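Local coordinates for ActII protein (Streptomyces coelicolor, PDB 2OPT) that probably represses transcription by binding regulatory DNA as a TetR-family protein, and binds the antibiotic actinorhodin or its biosynthetic precursor (S)-DNPA, at residues E81-L86 / D136-F141; T63-P68 / R87-A92. All blocks are in the same frame, centred on the assembly; numbering follows the deposited sequence.

Contact 1: residues E81-L86 / D136-F141; sequences EMCRSL and DLLSTF
L138 of segment 136-141 packs against C83 and M82 of segment 81-86. Its CB points at the opposing helix and lies 4.4 Å from C83 SG. The next atom, L138 CG, makes the closest approach, 4.0 Å from C83 SG, an apolar meeting of a branch point with a sulfur. CD1 lies on the same sulfur's side, slightly farther off than CG. L138 CD2 faces the methyl end of M82, with M82 CE 4.5 Å away. The torsions of L138 are unusual (chi1 -101°, chi2 -9°), so the exact positions of its two methyls deserve caution. The backbones explain this thin contact: the axes of the two segments come no nearer than 10.4 Å and cross at -37°, so contact is made through side chains, C83 SG among them, with no hydrogen bond between the segments. This is helix packing inside the C-terminal domain of a TetR-like regulator, joining helix 75-92 to helix 128-150. Helix 197-219 closes one flank, with L205 on C83 and both I208 and L212 on L138, while L121 of helix 108-123 also touches L138. Helix 128-150 further meets the second subunit, where I207 of that subunit packs on L137. L86 sends CD2 against the backbone of S139, 4.4 Å from S139 CA. The hydroxyl of S139 turns back to its own helix: S139 OG donates to D136 O at 3.1 Å, tilted from the carbonyl plane. T140 OG1 donates to D136 O at 2.9 Å from above the plane, and T140 N is its third donor.

Contact 2: residues T63-P68 / R87-A92; sequences TEVEVP and RRMFLA
E64 and M89 mark the nearest backbone approach, their CA atoms 6.2 Å apart, and from V65 to P68 the chain runs extended past residues 87-92 of helix 75-92. M89 touches two successive residues, E64 and V65, with different atoms. With its CG anti to the backbone N (chi1 176°), M89 projects from the helix, and M89 CG lies 3.8 Å from E64 OE1 and 4.1 Å from E64 CB, the two side chains crossing obliquely. In one of its two deposited conformers, M89 SD meets V65 CG2 at 3.7 Å, and in that same conformer the side chain then bends so that M89 CE sits over the centre of the F90 ring, 3.6 Å above its plane. E64 is extended beyond CG, which carries its carboxylate past M89 to A92, where E64 OE1 stands 4.2 Å from A92 CB. These approaches of OE1 are packing; the polar partner of the carboxylate is H93, whose NE2 is hydrogen-bonded to E64 OE2. V65 also rests on L86. This is the linker of a TetR-like fold, the chain after helix 50-61 that joins the predicted helix-turn-helix region to the C-terminal domain, the ligand-binding part in this family.

Both contacts use helix 75-92, with contact 1 taking 81-86 and contact 2 the following 87-92, their centres about 9 Å apart. Contact 1 is a buried, helix-to-helix contact of apolar side chains within the C-terminal domain, whose other helix, 128-150, also meets the second subunit. Contact 2 is only partly buried, sets a loop against the helix, and mixes a methionine and a valine with a carboxylate; no other chain of the assembly touches its segments. They join directly as well: S85 OG and E66 N lie 2.9 Å apart, a probable hydrogen bond between the extended linker and the helix.

Contact 1: residues E81-L86 / D136-F141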
ATOM      1  N   GLU A  81     -15.473  -9.840   6.980  1.00 29.07           N
ATOM      2  CA  GLU A  81     -15.334  -9.984   8.444  0.50 29.04           C
ATOM      3  C   GLU A  81     -13.880 -10.091   8.863  1.00 29.04           C
ATOM      4  O   GLU A  81     -13.431  -9.455   9.824  1.00 26.55           O
ATOM      5  CB  GLU A  81     -16.048 -11.251   8.938  0.50 30.43           C
ATOM      6  CG  GLU A  81     -15.590 -11.704  10.362  0.50 32.16           C
ATOM      7  CD  GLU A  81     -16.098 -13.096  10.805  0.50 31.36           C
ATOM      8  OE1 GLU A  81     -16.902 -13.727  10.100  0.50 27.39           O
ATOM      9  OE2 GLU A  81     -15.687 -13.535  11.906  0.50 36.41           O
ATOM     10  N   MET A  82     -13.152 -10.959   8.167  1.00 28.09           N
ATOM     11  CA  MET A  82     -11.736 -11.180   8.434  1.00 30.19           C
ATOM     12  C   MET A  82     -10.907  -9.933   8.147  1.00 29.15           C
ATOM     13  O   MET A  82      -9.935  -9.649   8.846  1.00 28.94           O
ATOM     14  CB  MET A  82     -11.219 -12.359   7.606  1.00 30.59           C
ATOM     15  CG  MET A  82      -9.729 -12.318   7.317  1.00 34.41           C
ATOM     16  SD  MET A  82      -9.264 -13.418   5.967  1.00 39.88           S
ATOM     17  CE  MET A  82      -9.328 -12.294   4.575  1.00 36.90           C
ATOM     18  N   CYS A  83     -11.295  -9.190   7.114  1.00 28.21           N
ATOM     19  CA  CYS A  83     -10.601  -7.958   6.756  1.00 26.25           C
ATOM     20  C   CYS A  83     -10.865  -6.861   7.782  1.00 26.23           C
ATOM     21  O   CYS A  83      -9.966  -6.096   8.133  1.00 26.46           O
ATOM     22  CB  CYS A  83     -11.025  -7.489   5.364  1.00 27.48           C
ATOM     23  SG  CYS A  83     -10.323  -8.450   4.005  1.00 26.16           S
ATOM     24  N   ARG A  84     -12.104  -6.791   8.257  1.00 26.45           N
ATOM     25  CA  ARG A  84     -12.481  -5.822   9.277  1.00 25.55           C
ATOM     26  C   ARG A  84     -11.745  -6.093  10.585  1.00 23.52           C
ATOM     27  O   ARG A  84     -11.395  -5.169  11.319  1.00 24.18           O
ATOM     28  CB  ARG A  84     -13.993  -5.848   9.508  1.00 26.02           C
ATOM     29  CG  ARG A  84     -14.801  -5.168   8.411  1.00 26.40           C
ATOM     30  CD  ARG A  84     -16.278  -5.092   8.776  1.00 29.34           C
ATOM     31  NE  ARG A  84     -17.131  -4.975   7.598  1.00 37.10           N
ATOM     32  CZ  ARG A  84     -18.119  -5.815   7.304  1.00 36.35           C
ATOM     33  NH1 ARG A  84     -18.847  -5.630   6.211  1.00 40.41           N
ATOM     34  NH2 ARG A  84     -18.381  -6.839   8.104  1.00 37.55           N
ATOM     35  N   SER A  85     -11.509  -7.370  10.866  1.00 23.58           N
ATOM     36  CA  SER A  85     -10.729  -7.783  12.054  1.00 25.30           C
ATOM     37  C   SER A  85      -9.266  -7.333  12.023  1.00 24.72           C
ATOM     38  O   SER A  85      -8.699  -6.859  13.015  1.00 23.76           O
ATOM     39  CB  SER A  85     -10.788  -9.319  12.206  1.00 27.15           C
ATOM     40  OG  SER A  85     -10.402  -9.744  13.521  1.00 29.89           O
ATOM     41  N   LEU A  86      -8.638  -7.473  10.871  1.00 24.11           N
ATOM     42  CA  LEU A  86      -7.326  -6.964  10.683  1.00 24.38           C
ATOM     43  C   LEU A  86      -7.267  -5.455  10.832  1.00 25.47           C
ATOM     44  O   LEU A  86      -6.351  -4.918  11.463  1.00 24.81           O
ATOM     45  CB  LEU A  86      -6.882  -7.309   9.251  1.00 24.38           C
ATOM     46  CG  LEU A  86      -5.412  -7.045   8.973  1.00 27.96           C
ATOM     47  CD1 LEU A  86      -4.403  -7.767   9.912  1.00 30.24           C
ATOM     48  CD2 LEU A  86      -5.130  -7.433   7.528  1.00 26.17           C
ATOM     49  N   ASP A 136      -2.924 -11.780  -0.560  1.00 30.50           N
ATOM     50  CA  ASP A 136      -1.899 -10.740  -0.534  1.00 33.60           C
ATOM     51  C   ASP A 136      -2.532  -9.353  -0.756  1.00 32.86           C
ATOM     52  O   ASP A 136      -2.248  -8.407  -0.012  1.00 33.31           O
ATOM     53  CB  ASP A 136      -0.872 -10.979  -1.667  1.00 34.05           C
ATOM     54  CG  ASP A 136       0.439 -10.179  -1.453  1.00 41.69           C
ATOM     55  OD1 ASP A 136       1.048 -10.300  -0.376  1.00 47.88           O
ATOM     56  OD2 ASP A 136       0.873  -9.426  -2.333  1.00 47.23           O
ATOM     57  N   LEU A 137      -3.345  -9.242  -1.828  1.00 32.12           N
ATOM     58  CA  LEU A 137      -3.954  -7.998  -2.233  1.00 30.62           C
ATOM     59  C   LEU A 137      -4.902  -7.536  -1.106  1.00 30.61           C
ATOM     60  O   LEU A 137      -4.982  -6.369  -0.775  1.00 32.21           O
ATOM     61  CB  LEU A 137      -4.731  -8.163  -3.567  1.00 32.07           C
ATOM     62  CG  LEU A 137      -5.558  -6.920  -4.014  1.00 30.48           C
ATOM     63  CD1 LEU A 137      -4.606  -5.774  -4.244  1.00 33.84           C
ATOM     64  CD2 LEU A 137      -6.464  -7.094  -5.263  1.00 28.20           C
ATOM     65  N   LEU A 138      -5.575  -8.464  -0.464  1.00 28.36           N
ATOM     66  CA  LEU A 138      -6.481  -8.072   0.632  1.00 29.00           C
ATOM     67  C   LEU A 138      -5.699  -7.515   1.829  1.00 29.34           C
ATOM     68  O   LEU A 138      -6.033  -6.456   2.387  1.00 29.28           O
ATOM     69  CB  LEU A 138      -7.221  -9.319   1.031  1.00 28.16           C
ATOM     70  CG  LEU A 138      -8.650  -9.542   0.545  1.00 29.86           C
ATOM     71  CD1 LEU A 138      -9.356  -8.448  -0.141  1.00 31.20           C
ATOM     72  CD2 LEU A 138      -9.125 -10.963   0.294  1.00 28.43           C
ATOM     73  N   SER A 139      -4.630  -8.216   2.223  1.00 30.14           N
ATOM     74  CA  SER A 139      -3.827  -7.779   3.336  1.00 29.74           C
ATOM     75  C   SER A 139      -3.114  -6.472   3.038  1.00 30.53           C
ATOM     76  O   SER A 139      -3.008  -5.615   3.911  1.00 31.31           O
ATOM     77  CB  SER A 139      -2.905  -8.888   3.856  1.00 30.68           C
ATOM     78  OG  SER A 139      -1.755  -9.034   3.023  1.00 36.71           O
ATOM     79  N   THR A 140      -2.606  -6.327   1.802  1.00 31.24           N
ATOM     80  CA  THR A 140      -1.991  -5.106   1.319  1.00 32.56           C
ATOM     81  C   THR A 140      -2.931  -3.909   1.371  1.00 32.59           C
ATOM     82  O   THR A 140      -2.551  -2.844   1.814  1.00 33.44           O
ATOM     83  CB  THR A 140      -1.415  -5.372  -0.100  1.00 34.02           C
ATOM     84  OG1 THR A 140      -0.290  -6.238   0.063  1.00 35.09           O
ATOM     85  CG2 THR A 140      -0.941  -4.099  -0.784  1.00 37.88           C
ATOM     86  N   PHE A 141      -4.183  -4.117   1.008  1.00 30.75           N
ATOM     87  CA  PHE A 141      -5.132  -3.054   0.949  1.00 29.96           C
ATOM     88  C   PHE A 141      -5.502  -2.632   2.369  1.00 29.55           C
ATOM     89  O   PHE A 141      -5.562  -1.451   2.680  1.00 27.73           O
ATOM     90  CB  PHE A 141      -6.374  -3.601   0.228  1.00 32.48           C
ATOM     91  CG  PHE A 141      -7.639  -2.853   0.557  1.00 30.49           C
ATOM     92  CD1 PHE A 141      -7.881  -1.591  -0.000  1.00 33.16           C
ATOM     93  CD2 PHE A 141      -8.575  -3.390   1.447  1.00 34.22           C
ATOM     94  CE1 PHE A 141      -9.059  -0.855   0.359  1.00 33.25           C
ATOM     95  CE2 PHE A 141      -9.729  -2.682   1.773  1.00 32.53           C
ATOM     96  CZ  PHE A 141      -9.948  -1.398   1.243  1.00 32.97           C
TER

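Contact 2: residues T63-P68 / R87-A92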
ATOM      1  N   THR A  63      -2.722 -12.375  17.012  1.00 29.29           N
ATOM      2  CA  THR A  63      -3.656 -13.147  17.768  1.00 31.80           C
ATOM      3  C   THR A  63      -5.016 -12.499  17.715  1.00 31.47           C
ATOM      4  O   THR A  63      -6.018 -13.185  17.837  1.00 33.59           O
ATOM      5  CB  THR A  63      -3.220 -13.309  19.264  1.00 33.41           C
ATOM      6  OG1 THR A  63      -3.892 -14.453  19.776  1.00 37.28           O
ATOM      7  CG2 THR A  63      -3.621 -12.114  20.133  1.00 33.08           C
ATOM      8  N   GLU A  64      -5.055 -11.158  17.552  1.00 31.24           N
ATOM      9  CA  GLU A  64      -6.325 -10.376  17.556  1.00 30.82           C
ATOM     10  C   GLU A  64      -7.187 -10.526  16.317  1.00 29.91           C
ATOM     11  O   GLU A  64      -8.354 -10.124  16.288  1.00 29.04           O
ATOM     12  CB  GLU A  64      -6.000  -8.882  17.735  1.00 31.86           C
ATOM     13  CG  GLU A  64      -5.221  -8.550  19.010  1.00 34.63           C
ATOM     14  CD  GLU A  64      -5.071  -7.035  19.279  1.00 35.62           C
ATOM     15  OE1 GLU A  64      -5.761  -6.198  18.655  1.00 35.69           O
ATOM     16  OE2 GLU A  64      -4.267  -6.701  20.153  1.00 39.47           O
ATOM     17  N   VAL A  65      -6.602 -11.052  15.257  1.00 29.65           N
ATOM     18  CA  VAL A  65      -7.288 -11.145  13.988  1.00 31.28           C
ATOM     19  C   VAL A  65      -8.036 -12.478  13.917  1.00 31.78           C
ATOM     20  O   VAL A  65      -7.423 -13.560  13.947  1.00 30.72           O
ATOM     21  CB  VAL A  65      -6.308 -11.110  12.801  1.00 30.75           C
ATOM     22  CG1 VAL A  65      -7.091 -11.313  11.486  1.00 32.58           C
ATOM     23  CG2 VAL A  65      -5.521  -9.815  12.816  1.00 30.74           C
ATOM     24  N   GLU A  66      -9.349 -12.425  13.801  1.00 32.71           N
ATOM     25  CA  GLU A  66     -10.061 -13.662  13.821  0.50 34.21           C
ATOM     26  C   GLU A  66     -10.519 -13.986  12.372  1.00 33.70           C
ATOM     27  O   GLU A  66     -11.231 -13.217  11.738  1.00 34.24           O
ATOM     28  CB  GLU A  66     -11.156 -13.610  14.902  0.50 36.34           C
ATOM     29  CG  GLU A  66     -11.088 -14.790  15.964  0.50 41.16           C
ATOM     30  CD  GLU A  66     -10.065 -14.599  17.098  0.50 44.48           C
ATOM     31  OE1 GLU A  66      -9.007 -15.275  17.115  0.50 47.09           O
ATOM     32  OE2 GLU A  66     -10.326 -13.788  18.002  0.50 48.67           O
ATOM     33  N   VAL A  67     -10.025 -15.109  11.866  1.00 31.79           N
ATOM     34  CA  VAL A  67     -10.364 -15.612  10.559  1.00 31.59           C
ATOM     35  C   VAL A  67     -11.361 -16.733  10.813  1.00 33.05           C
ATOM     36  O   VAL A  67     -11.061 -17.688  11.534  1.00 33.05           O
ATOM     37  CB  VAL A  67      -9.117 -16.169   9.811  1.00 30.40           C
ATOM     38  CG1 VAL A  67      -9.507 -16.533   8.412  1.00 30.80           C
ATOM     39  CG2 VAL A  67      -8.000 -15.116   9.803  1.00 27.05           C
ATOM     40  N   PRO A  68     -12.591 -16.589  10.296  1.00 34.87           N
ATOM     41  CA  PRO A  68     -13.589 -17.595  10.644  1.00 35.67           C
ATOM     42  C   PRO A  68     -13.397 -18.909   9.934  1.00 37.05           C
ATOM     43  O   PRO A  68     -12.736 -18.991   8.865  1.00 36.00           O
ATOM     44  CB  PRO A  68     -14.888 -16.931  10.197  1.00 38.30           C
ATOM     45  CG  PRO A  68     -14.461 -16.060   9.050  1.00 35.66           C
ATOM     46  CD  PRO A  68     -13.163 -15.496   9.477  1.00 34.79           C
ATOM     47  N   ARG A  87      -8.261  -4.759  10.288  1.00 26.46           N
ATOM     48  CA  ARG A  87      -8.310  -3.317  10.379  1.00 28.18           C
ATOM     49  C   ARG A  87      -8.433  -2.884  11.816  1.00 28.87           C
ATOM     50  O   ARG A  87      -7.809  -1.929  12.244  1.00 30.25           O
ATOM     51  CB  ARG A  87      -9.494  -2.771   9.539  1.00 29.08           C
ATOM     52  CG  ARG A  87      -9.685  -1.256   9.656  1.00 30.13           C
ATOM     53  CD  ARG A  87     -11.046  -0.761   9.071  1.00 33.12           C
ATOM     54  NE  ARG A  87     -11.115   0.713   8.938  1.00 34.64           N
ATOM     55  CZ  ARG A  87     -12.236   1.398   9.035  1.00 35.79           C
ATOM     56  NH1 ARG A  87     -13.388   0.779   9.266  1.00 36.02           N
ATOM     57  NH2 ARG A  87     -12.206   2.700   8.919  1.00 40.68           N
ATOM     58  N   ARG A  88      -9.266  -3.601  12.566  1.00 28.35           N
ATOM     59  CA  ARG A  88      -9.522  -3.337  13.984  0.60 28.46           C
ATOM     60  C   ARG A  88      -8.202  -3.357  14.751  1.00 29.46           C
ATOM     61  O   ARG A  88      -7.912  -2.484  15.567  1.00 31.07           O
ATOM     62  CB  ARG A  88     -10.456  -4.440  14.477  0.60 27.68           C
ATOM     63  CG  ARG A  88     -11.043  -4.316  15.891  0.60 30.53           C
ATOM     64  CD  ARG A  88     -12.150  -5.333  16.021  0.60 29.47           C
ATOM     65  NE  ARG A  88     -13.235  -5.000  15.119  0.60 28.06           N
ATOM     66  CZ  ARG A  88     -13.835  -5.851  14.296  0.60 32.83           C
ATOM     67  NH1 ARG A  88     -14.807  -5.401  13.501  0.60 28.30           N
ATOM     68  NH2 ARG A  88     -13.519  -7.144  14.320  0.60 31.08           N
ATOM     69  N   MET A  89      -7.389  -4.375  14.449  1.00 29.51           N
ATOM     70  CA  MET A  89      -6.123  -4.624  15.145  0.50 29.28           C
ATOM     71  C   MET A  89      -5.175  -3.456  14.948  1.00 29.09           C
ATOM     72  O   MET A  89      -4.645  -2.939  15.883  1.00 28.93           O
ATOM     73  CB  MET A  89      -5.486  -5.927  14.622  0.50 28.80           C
ATOM     74  CG  MET A  89      -4.104  -6.227  15.210  0.50 28.35           C
ATOM     75  SD  MET A  89      -3.153  -7.333  14.156  0.50 30.60           S
ATOM     76  CE  MET A  89      -2.684  -6.287  12.775  0.50 25.24           C
ATOM     77  N   PHE A  90      -4.958  -3.058  13.689  1.00 28.96           N
ATOM     78  CA  PHE A  90      -4.165  -1.854  13.346  1.00 29.15           C
ATOM     79  C   PHE A  90      -4.661  -0.591  14.065  1.00 29.69           C
ATOM     80  O   PHE A  90      -3.871   0.155  14.621  1.00 28.81           O
ATOM     81  CB  PHE A  90      -4.202  -1.630  11.852  1.00 29.22           C
ATOM     82  CG  PHE A  90      -3.307  -2.597  11.078  1.00 29.01           C
ATOM     83  CD1 PHE A  90      -1.989  -2.781  11.453  1.00 28.74           C
ATOM     84  CD2 PHE A  90      -3.801  -3.320  10.002  1.00 30.19           C
ATOM     85  CE1 PHE A  90      -1.149  -3.679  10.724  1.00 31.21           C
ATOM     86  CE2 PHE A  90      -2.977  -4.211   9.294  1.00 29.94           C
ATOM     87  CZ  PHE A  90      -1.673  -4.382   9.669  1.00 31.95           C
ATOM     88  N   LEU A  91      -5.967  -0.396  14.097  1.00 31.31           N
ATOM     89  CA  LEU A  91      -6.574   0.778  14.752  1.00 34.42           C
ATOM     90  C   LEU A  91      -6.361   0.771  16.255  1.00 36.20           C
ATOM     91  O   LEU A  91      -6.369   1.837  16.905  1.00 39.44           O
ATOM     92  CB  LEU A  91      -8.070   0.923  14.407  1.00 34.81           C
ATOM     93  CG  LEU A  91      -8.374   1.263  12.931  1.00 36.28           C
ATOM     94  CD1 LEU A  91      -9.835   1.546  12.690  1.00 34.08           C
ATOM     95  CD2 LEU A  91      -7.550   2.412  12.435  1.00 37.01           C
ATOM     96  N   ALA A  92      -6.155  -0.416  16.811  1.00 36.16           N
ATOM     97  CA  ALA A  92      -5.917  -0.588  18.235  1.00 36.02           C
ATOM     98  C   ALA A  92      -4.452  -0.269  18.598  1.00 36.28           C
ATOM     99  O   ALA A  92      -4.157   0.073  19.736  1.00 36.20           O
ATOM    100  CB  ALA A  92      -6.257  -2.008  18.627  1.00 36.10           C
TER